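Local coordinates for protein anti-sigma-D factor RsdA (Mycobacterium tuberculosis, PDB 3VEP) that probably holds the extracytoplasmic function sigma factor SigD inactive through its cytoplasmic sigma-binding region until regulated intramembrane proteolysis releases it, at residues L24-A28 against E29-V33; F35-P38 against R39-A42; G48-R51 against D52-W56. All blocks are in the same frame, centred on the assembly; numbering follows the deposited sequence.

Contact 1: L24-A28 against E29-V33; sequences LDALA and EREEV
The carbonyl groups of A26 and L27 are the flat groups met by the turn, E31 N near the plane of one and R30 N above the other. E31 N donates to A26 O at 2.9 Å and lies 26° off the plane of that carbonyl, whereas R30 N stands well above the plane of the L27 carbonyl, 66° out of it, while still bonding L27 O at 3.0 Å. Together these two bonds define a Schellman motif, with R30 at positive phi (58°) as its C-prime residue. E29, the first residue to leave helical geometry, sends its N to D25 O at 3.2 Å and gives a second, weak bond to A26 O, so that two amides share the A26 carbonyl.

Around these backbone bonds the side chains make lighter contacts. The chain of E29 is extended beyond CG and runs alongside the D25 carbonyl, with E29 CG 3.4 Å from D25 O. The A26 methyl is met by two residues: E31 CB lies 4.0 Å from A26 CB, and V33 CG2 comes within 3.9 Å of the same atom. V33 CG2 reaches it because it sits anti to the carbonyl carbon of V33, beside the backbone N, which turns this branch back toward the helix end.

Two of the charged groups, D25 and R30, have partners outside the turn. D25 OD1 is salt-bridged to a basic side chain of another protein's chain in the assembly, and R30 NH1 forms a salt bridge with D52 OD2. The whole turn thus closes helix 13-28 and starts the loop leading to helix 38-55, whose L47 packs against L27, while R51 and R55 of that second helix donate to the carbonyls of L27 and A28.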
loop_
_atom_site.group_PDB
_atom_site.type_symbol
_atom_site.label_atom_id
_atom_site.label_comp_id
_atom_site.label_asym_id
_atom_site.label_seq_id
_atom_site.Cartn_x
_atom_site.Cartn_y
_atom_site.Cartn_z
ATOM N N LEU A 24 -1.635 4.053 5.501
ATOM C CA LEU A 24 -1.463 2.606 5.642
ATOM C C LEU A 24 -2.072 2.050 6.963
ATOM O O LEU A 24 -2.636 0.952 6.961
ATOM C CB LEU A 24 0.001 2.201 5.485
ATOM C CG LEU A 24 0.599 2.504 4.094
ATOM C CD1 LEU A 24 2.039 2.081 4.004
ATOM C CD2 LEU A 24 -0.168 1.835 2.949
ATOM N N ASP A 25 -1.978 2.803 8.064
ATOM C CA ASP A 25 -2.548 2.333 9.324
ATOM C C ASP A 25 -4.070 2.253 9.203
ATOM O O ASP A 25 -4.687 1.346 9.764
ATOM C CB ASP A 25 -2.206 3.253 10.512
ATOM C CG ASP A 25 -0.770 3.063 11.049
ATOM O OD1 ASP A 25 -0.097 2.077 10.683
ATOM O OD2 ASP A 25 -0.315 3.927 11.851
ATOM N N ALA A 26 -4.674 3.202 8.483
ATOM C CA ALA A 26 -6.119 3.205 8.269
ATOM C C ALA A 26 -6.524 2.078 7.330
ATOM O O ALA A 26 -7.506 1.375 7.570
ATOM C CB ALA A 26 -6.575 4.527 7.731
ATOM N N LEU A 27 -5.763 1.908 6.257
ATOM C CA LEU A 27 -5.995 0.790 5.356
ATOM C C LEU A 27 -5.991 -0.509 6.136
ATOM O O LEU A 27 -6.819 -1.366 5.914
ATOM C CB LEU A 27 -4.938 0.748 4.261
ATOM C CG LEU A 27 -5.273 1.797 3.182
ATOM C CD1 LEU A 27 -4.145 2.042 2.161
ATOM C CD2 LEU A 27 -6.608 1.545 2.487
ATOM N N ALA A 28 -5.047 -0.645 7.051
ATOM C CA ALA A 28 -4.815 -1.905 7.738
ATOM C C ALA A 28 -5.965 -2.241 8.687
ATOM O O ALA A 28 -6.287 -3.405 8.889
ATOM C CB ALA A 28 -3.517 -1.861 8.503
ATOM N N GLU A 29 -6.553 -1.213 9.273
ATOM C CA GLU A 29 -7.669 -1.355 10.191
ATOM C C GLU A 29 -8.990 -1.337 9.445
ATOM O O GLU A 29 -10.047 -1.267 10.053
ATOM C CB GLU A 29 -7.690 -0.191 11.159
ATOM C CG GLU A 29 -6.601 -0.173 12.166
ATOM C CD GLU A 29 -6.651 1.091 12.990
ATOM O OE1 GLU A 29 -6.995 2.156 12.412
ATOM O OE2 GLU A 29 -6.366 1.012 14.209
ATOM N N ARG A 30 -8.907 -1.358 8.127
ATOM C CA ARG A 30 -10.092 -1.285 7.290
ATOM C C ARG A 30 -10.958 -0.016 7.519
ATOM O O ARG A 30 -12.142 -0.005 7.280
ATOM C CB ARG A 30 -10.883 -2.591 7.400
ATOM C CG ARG A 30 -10.057 -3.859 7.088
ATOM C CD ARG A 30 -10.929 -5.010 6.531
ATOM N NE ARG A 30 -12.311 -4.702 6.828
ATOM C CZ ARG A 30 -13.275 -4.511 5.950
ATOM N NH1 ARG A 30 -13.073 -4.660 4.651
ATOM N NH2 ARG A 30 -14.469 -4.203 6.405
ATOM N N GLU A 31 -10.336 1.065 7.957
ATOM C CA GLU A 31 -11.003 2.355 8.131
ATOM C C GLU A 31 -11.199 3.078 6.792
ATOM O O GLU A 31 -10.227 3.347 6.087
ATOM C CB GLU A 31 -10.129 3.235 9.012
ATOM C CG GLU A 31 -10.763 4.520 9.471
ATOM C CD GLU A 31 -9.789 5.396 10.253
ATOM O OE1 GLU A 31 -9.192 4.890 11.231
ATOM O OE2 GLU A 31 -9.603 6.586 9.885
ATOM N N GLU A 32 -12.444 3.389 6.443
ATOM C CA GLU A 32 -12.758 4.103 5.204
ATOM C C GLU A 32 -12.402 5.582 5.327
ATOM O O GLU A 32 -12.968 6.295 6.165
ATOM C CB GLU A 32 -14.249 3.975 4.861
ATOM C CG GLU A 32 -14.787 2.533 4.752
ATOM C CD GLU A 32 -14.208 1.754 3.566
ATOM O OE1 GLU A 32 -14.416 2.186 2.407
ATOM O OE2 GLU A 32 -13.556 0.704 3.800
ATOM N N VAL A 33 -11.467 6.042 4.497
ATOM C CA VAL A 33 -11.073 7.446 4.499
ATOM C C VAL A 33 -11.539 8.167 3.229
ATOM O O VAL A 33 -11.564 7.597 2.121
ATOM C CB VAL A 33 -9.557 7.607 4.675
ATOM C CG1 VAL A 33 -9.146 9.094 4.622
ATOM C CG2 VAL A 33 -9.124 6.966 5.970
#

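Contact 2: F35-P38 against R39-A42; sequences FADP and RDDA
F35 and D41 illustrate how a side chain on a helix can hold the loop that leads into it. Among the hydrogen bonds, F35 N donates to D41 OD1 at 2.9 Å and nearly straight (165°), meeting the oxygen on its syn side though somewhat out of the carboxylate plane. R39 N donates to D37 OD1 at 3.1 Å, approaching from above the plane of that carboxylate. D37 CG points anti to the backbone N (chi1 -173°) and beside the carbonyl carbon, and this turns OD1 toward the first turn of the helix. Two backbone bonds continue the turn: D41 N to D37 O at 3.2 Å, and A42 N to P38 O at 2.9 Å.

The van der Waals contacts centre on F35. Its CB lies 3.4 Å from D40 CB, a carbon-to-carbon contact in which D40 CB approaches the ring obliquely, while D41 OD1 sits at the ring edge, near its plane. Of the R39 side chain it is the aliphatic CB and CG that lie beside D37 OD1, with R39 CG 3.5 Å from D37 OD1, and the extended chain then leads away.

Three aspartates gather at this turn. D37 OD2 and D40 OD2 are 4.4 Å apart, a like-charge pair. Its cost is probably eased by a basic side chain of another protein's chain, which pairs with D40 OD1.

What results is a classic helix N-terminus, with D37 as the N-cap residue, its carboxylate accepting a first-turn amide, and P38 in the first helical position of helix 38-55.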
loop_
_atom_site.group_PDB
_atom_site.type_symbol
_atom_site.label_atom_id
_atom_site.label_comp_id
_atom_site.label_asym_id
_atom_site.label_seq_id
_atom_site.Cartn_x
_atom_site.Cartn_y
_atom_site.Cartn_z
ATOM N N PHE A 35 -10.722 11.007 0.592
ATOM C CA PHE A 35 -9.646 11.849 0.092
ATOM C C PHE A 35 -10.212 12.946 -0.776
ATOM O O PHE A 35 -11.242 12.764 -1.433
ATOM C CB PHE A 35 -8.607 11.045 -0.694
ATOM C CG PHE A 35 -7.820 10.106 0.150
ATOM C CD1 PHE A 35 -6.778 10.564 0.925
ATOM C CD2 PHE A 35 -8.136 8.759 0.187
ATOM C CE1 PHE A 35 -6.059 9.701 1.725
ATOM C CE2 PHE A 35 -7.418 7.894 0.978
ATOM C CZ PHE A 35 -6.376 8.371 1.751
ATOM N N ALA A 36 -9.528 14.087 -0.759
ATOM C CA ALA A 36 -9.839 15.194 -1.670
ATOM C C ALA A 36 -9.619 14.803 -3.137
ATOM O O ALA A 36 -10.549 14.856 -3.943
ATOM C CB ALA A 36 -9.022 16.426 -1.313
ATOM N N ASP A 37 -8.399 14.377 -3.455
ATOM C CA ASP A 37 -8.044 13.927 -4.799
ATOM C C ASP A 37 -8.631 12.551 -5.080
ATOM O O ASP A 37 -8.300 11.596 -4.395
ATOM C CB ASP A 37 -6.515 13.895 -4.945
ATOM C CG ASP A 37 -6.049 13.605 -6.363
ATOM O OD1 ASP A 37 -6.860 13.207 -7.215
ATOM O OD2 ASP A 37 -4.837 13.750 -6.617
ATOM N N PRO A 38 -9.492 12.460 -6.105
ATOM C CA PRO A 38 -10.263 11.259 -6.467
ATOM C C PRO A 38 -9.348 10.099 -6.793
ATOM O O PRO A 38 -9.765 8.946 -6.703
ATOM C CB PRO A 38 -11.010 11.677 -7.747
ATOM C CG PRO A 38 -11.008 13.169 -7.745
ATOM C CD PRO A 38 -9.774 13.598 -6.998
ATOM N N ARG A 39 -8.119 10.409 -7.188
ATOM C CA ARG A 39 -7.156 9.383 -7.545
ATOM C C ARG A 39 -6.675 8.683 -6.295
ATOM O O ARG A 39 -6.539 7.470 -6.291
ATOM C CB ARG A 39 -5.970 10.003 -8.279
ATOM C CG ARG A 39 -6.342 10.716 -9.559
ATOM C CD ARG A 39 -5.127 11.164 -10.334
ATOM N NE ARG A 39 -5.490 11.669 -11.660
ATOM C CZ ARG A 39 -4.641 12.208 -12.533
ATOM N NH1 ARG A 39 -3.363 12.316 -12.219
ATOM N NH2 ARG A 39 -5.076 12.626 -13.723
ATOM N N ASP A 40 -6.396 9.459 -5.250
ATOM C CA ASP A 40 -6.235 8.911 -3.904
ATOM C C ASP A 40 -7.402 7.972 -3.579
ATOM O O ASP A 40 -7.181 6.794 -3.318
ATOM C CB ASP A 40 -6.163 10.025 -2.860
ATOM C CG ASP A 40 -4.944 10.926 -3.046
ATOM O OD1 ASP A 40 -3.951 10.458 -3.640
ATOM O OD2 ASP A 40 -4.970 12.093 -2.593
ATOM N N ASP A 41 -8.636 8.489 -3.625
ATOM C CA ASP A 41 -9.820 7.669 -3.370
ATOM C C ASP A 41 -9.715 6.379 -4.144
ATOM O O ASP A 41 -10.009 5.322 -3.609
ATOM C CB ASP A 41 -11.149 8.387 -3.720
ATOM C CG ASP A 41 -11.587 9.378 -2.646
ATOM O OD1 ASP A 41 -11.495 9.033 -1.457
ATOM O OD2 ASP A 41 -12.006 10.508 -2.981
ATOM N N ALA A 42 -9.275 6.458 -5.399
ATOM C CA ALA A 42 -9.322 5.282 -6.273
ATOM C C ALA A 42 -8.308 4.257 -5.806
ATOM O O ALA A 42 -8.602 3.053 -5.721
ATOM C CB ALA A 42 -9.061 5.660 -7.738
#

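Contact 3: G48-R51 against D52-W56; sequences GQWR and DDLRW
R51 turns its guanidinium back beside D52 by a bend at chi3 (51°), after CG has left anti to the backbone N. Here, in the last turns of the alpha-helix 38-55 with its i to i+4 bonds, the two side chains lie side by side and point the same way. R51 NE and R51 NH2 both grip D52 OD1, at 3.0 and 3.2 Å, as a side-on salt bridge. The oxygen lies close to the guanidinium plane, but both nitrogens reach it from the same face of the carboxylate. R51 NH1 hydrogen-bonds L27 O and D52 OD2 forms a salt bridge with R30 NH1, tying this turn to the end of helix 13-28 and the loop after it.

One turn on, R51 CG lies over one face of the R55 guanidinium, 3.6 Å from R55 NE, an aliphatic cover for a group that also bonds to A28 O and, through NE, to the backbone of another protein's chain. Beneath run D52 N to G48 O at 2.8 Å and D53 N to Q49 O at 2.9 Å, with L54 N to W50 O following. The W50 indole offers one face to L54, whose CD1 stands toward the rim, 3.4 Å from W50 NE1.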
loop_
_atom_site.group_PDB
_atom_site.type_symbol
_atom_site.label_atom_id
_atom_site.label_comp_id
_atom_site.label_asym_id
_atom_site.label_seq_id
_atom_site.Cartn_x
_atom_site.Cartn_y
_atom_site.Cartn_z
ATOM N N GLY A 48 -7.884 -1.496 -0.614
ATOM C CA GLY A 48 -8.782 -2.113 0.336
ATOM C C GLY A 48 -9.339 -3.410 -0.230
ATOM O O GLY A 48 -9.365 -4.450 0.468
ATOM N N GLN A 49 -9.775 -3.374 -1.494
ATOM C CA GLN A 49 -10.364 -4.572 -2.086
ATOM C C GLN A 49 -9.328 -5.688 -2.107
ATOM O O GLN A 49 -9.624 -6.854 -1.857
ATOM C CB GLN A 49 -10.927 -4.307 -3.484
ATOM C CG GLN A 49 -11.719 -5.483 -4.045
ATOM C CD GLN A 49 -12.748 -6.045 -3.036
ATOM O OE1 GLN A 49 -12.590 -7.157 -2.494
ATOM N NE2 GLN A 49 -13.802 -5.265 -2.779
ATOM N N TRP A 50 -8.098 -5.287 -2.369
ATOM C CA TRP A 50 -6.979 -6.197 -2.527
ATOM C C TRP A 50 -6.585 -6.792 -1.186
ATOM O O TRP A 50 -6.338 -7.983 -1.075
ATOM C CB TRP A 50 -5.839 -5.414 -3.169
ATOM C CG TRP A 50 -4.496 -6.031 -3.125
ATOM C CD1 TRP A 50 -4.021 -7.037 -3.926
ATOM C CD2 TRP A 50 -3.408 -5.635 -2.282
ATOM N NE1 TRP A 50 -2.703 -7.297 -3.616
ATOM C CE2 TRP A 50 -2.305 -6.460 -2.605
ATOM C CE3 TRP A 50 -3.263 -4.678 -1.271
ATOM C CZ2 TRP A 50 -1.075 -6.355 -1.954
ATOM C CZ3 TRP A 50 -2.037 -4.570 -0.628
ATOM C CH2 TRP A 50 -0.958 -5.401 -0.973
ATOM N N ARG A 51 -6.538 -5.931 -0.178
ATOM C CA ARG A 51 -6.392 -6.295 1.220
ATOM C C ARG A 51 -7.427 -7.360 1.569
ATOM O O ARG A 51 -7.090 -8.418 2.099
ATOM C CB ARG A 51 -6.626 -5.041 2.095
ATOM C CG ARG A 51 -6.589 -5.242 3.628
ATOM C CD ARG A 51 -7.392 -4.164 4.383
ATOM N NE ARG A 51 -8.743 -4.001 3.853
ATOM C CZ ARG A 51 -9.366 -2.842 3.674
ATOM N NH1 ARG A 51 -8.789 -1.684 3.972
ATOM N NH2 ARG A 51 -10.586 -2.839 3.161
ATOM N N ASP A 52 -8.688 -7.077 1.269
ATOM C CA ASP A 52 -9.761 -8.021 1.561
ATOM C C ASP A 52 -9.551 -9.394 0.895
ATOM O O ASP A 52 -9.475 -10.424 1.597
ATOM C CB ASP A 52 -11.146 -7.405 1.286
ATOM C CG ASP A 52 -11.534 -6.325 2.328
ATOM O OD1 ASP A 52 -10.769 -6.069 3.282
ATOM O OD2 ASP A 52 -12.620 -5.733 2.229
ATOM N N ASP A 53 -9.412 -9.407 -0.437
ATOM C CA ASP A 53 -9.258 -10.657 -1.191
ATOM C C ASP A 53 -8.134 -11.506 -0.635
ATOM O O ASP A 53 -8.270 -12.710 -0.490
ATOM C CB ASP A 53 -8.964 -10.393 -2.673
ATOM C CG ASP A 53 -10.060 -9.592 -3.367
ATOM O OD1 ASP A 53 -11.177 -9.470 -2.799
ATOM O OD2 ASP A 53 -9.790 -9.093 -4.494
ATOM N N LEU A 54 -7.015 -10.866 -0.342
ATOM C CA LEU A 54 -5.817 -11.553 0.087
ATOM C C LEU A 54 -5.900 -12.039 1.525
ATOM O O LEU A 54 -5.142 -12.924 1.929
ATOM C CB LEU A 54 -4.599 -10.639 -0.051
ATOM C CG LEU A 54 -3.940 -10.421 -1.416
ATOM C CD1 LEU A 54 -2.576 -9.739 -1.206
ATOM C CD2 LEU A 54 -3.762 -11.733 -2.145
ATOM N N ARG A 55 -6.786 -11.433 2.309
ATOM C CA ARG A 55 -6.984 -11.873 3.679
ATOM C C ARG A 55 -7.947 -13.044 3.618
ATOM O O ARG A 55 -7.942 -13.953 4.453
ATOM C CB ARG A 55 -7.576 -10.737 4.528
ATOM C CG ARG A 55 -6.546 -9.906 5.295
ATOM C CD ARG A 55 -7.219 -8.671 5.868
ATOM N NE ARG A 55 -6.277 -7.629 6.279
ATOM C CZ ARG A 55 -6.591 -6.605 7.082
ATOM N NH1 ARG A 55 -7.817 -6.477 7.572
ATOM N NH2 ARG A 55 -5.679 -5.709 7.403
ATOM N N TRP A 56 -8.766 -13.002 2.579
ATOM C CA TRP A 56 -9.925 -13.856 2.451
ATOM C C TRP A 56 -9.536 -15.262 2.040
ATOM O O TRP A 56 -9.311 -15.535 0.865
ATOM C CB TRP A 56 -10.861 -13.259 1.416
ATOM C CG TRP A 56 -12.246 -13.722 1.551
ATOM C CD1 TRP A 56 -12.679 -15.019 1.559
ATOM C CD2 TRP A 56 -13.413 -12.905 1.703
ATOM N NE1 TRP A 56 -14.044 -15.057 1.700
ATOM C CE2 TRP A 56 -14.520 -13.775 1.787
ATOM C CE3 TRP A 56 -13.629 -11.529 1.773
ATOM C CZ2 TRP A 56 -15.828 -13.306 1.946
ATOM C CZ3 TRP A 56 -14.928 -11.061 1.929
ATOM C CH2 TRP A 56 -16.010 -11.946 2.015
#

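How the contacts relate
Along the chain the three contacts come in series: contact 1 closes helix 13-28, contact 2 opens helix 38-55, and contact 3 lies at the far end of that second helix. The centres of contact 1 and contact 2 are 14 Å apart. Those of contact 1 and contact 3 are 12 Å apart, and those of contact 2 and contact 3 are 19 Å apart. The last two share a helix but do not touch, their nearest atoms being about 7 Å apart. Contact 1 touches both others, contact 2 by packing and contact 3 mainly by polar bonds, which join the end of the first helix and its loop to the second helix. Each contact also reaches another protein's chain, consistent with an anti-sigma role.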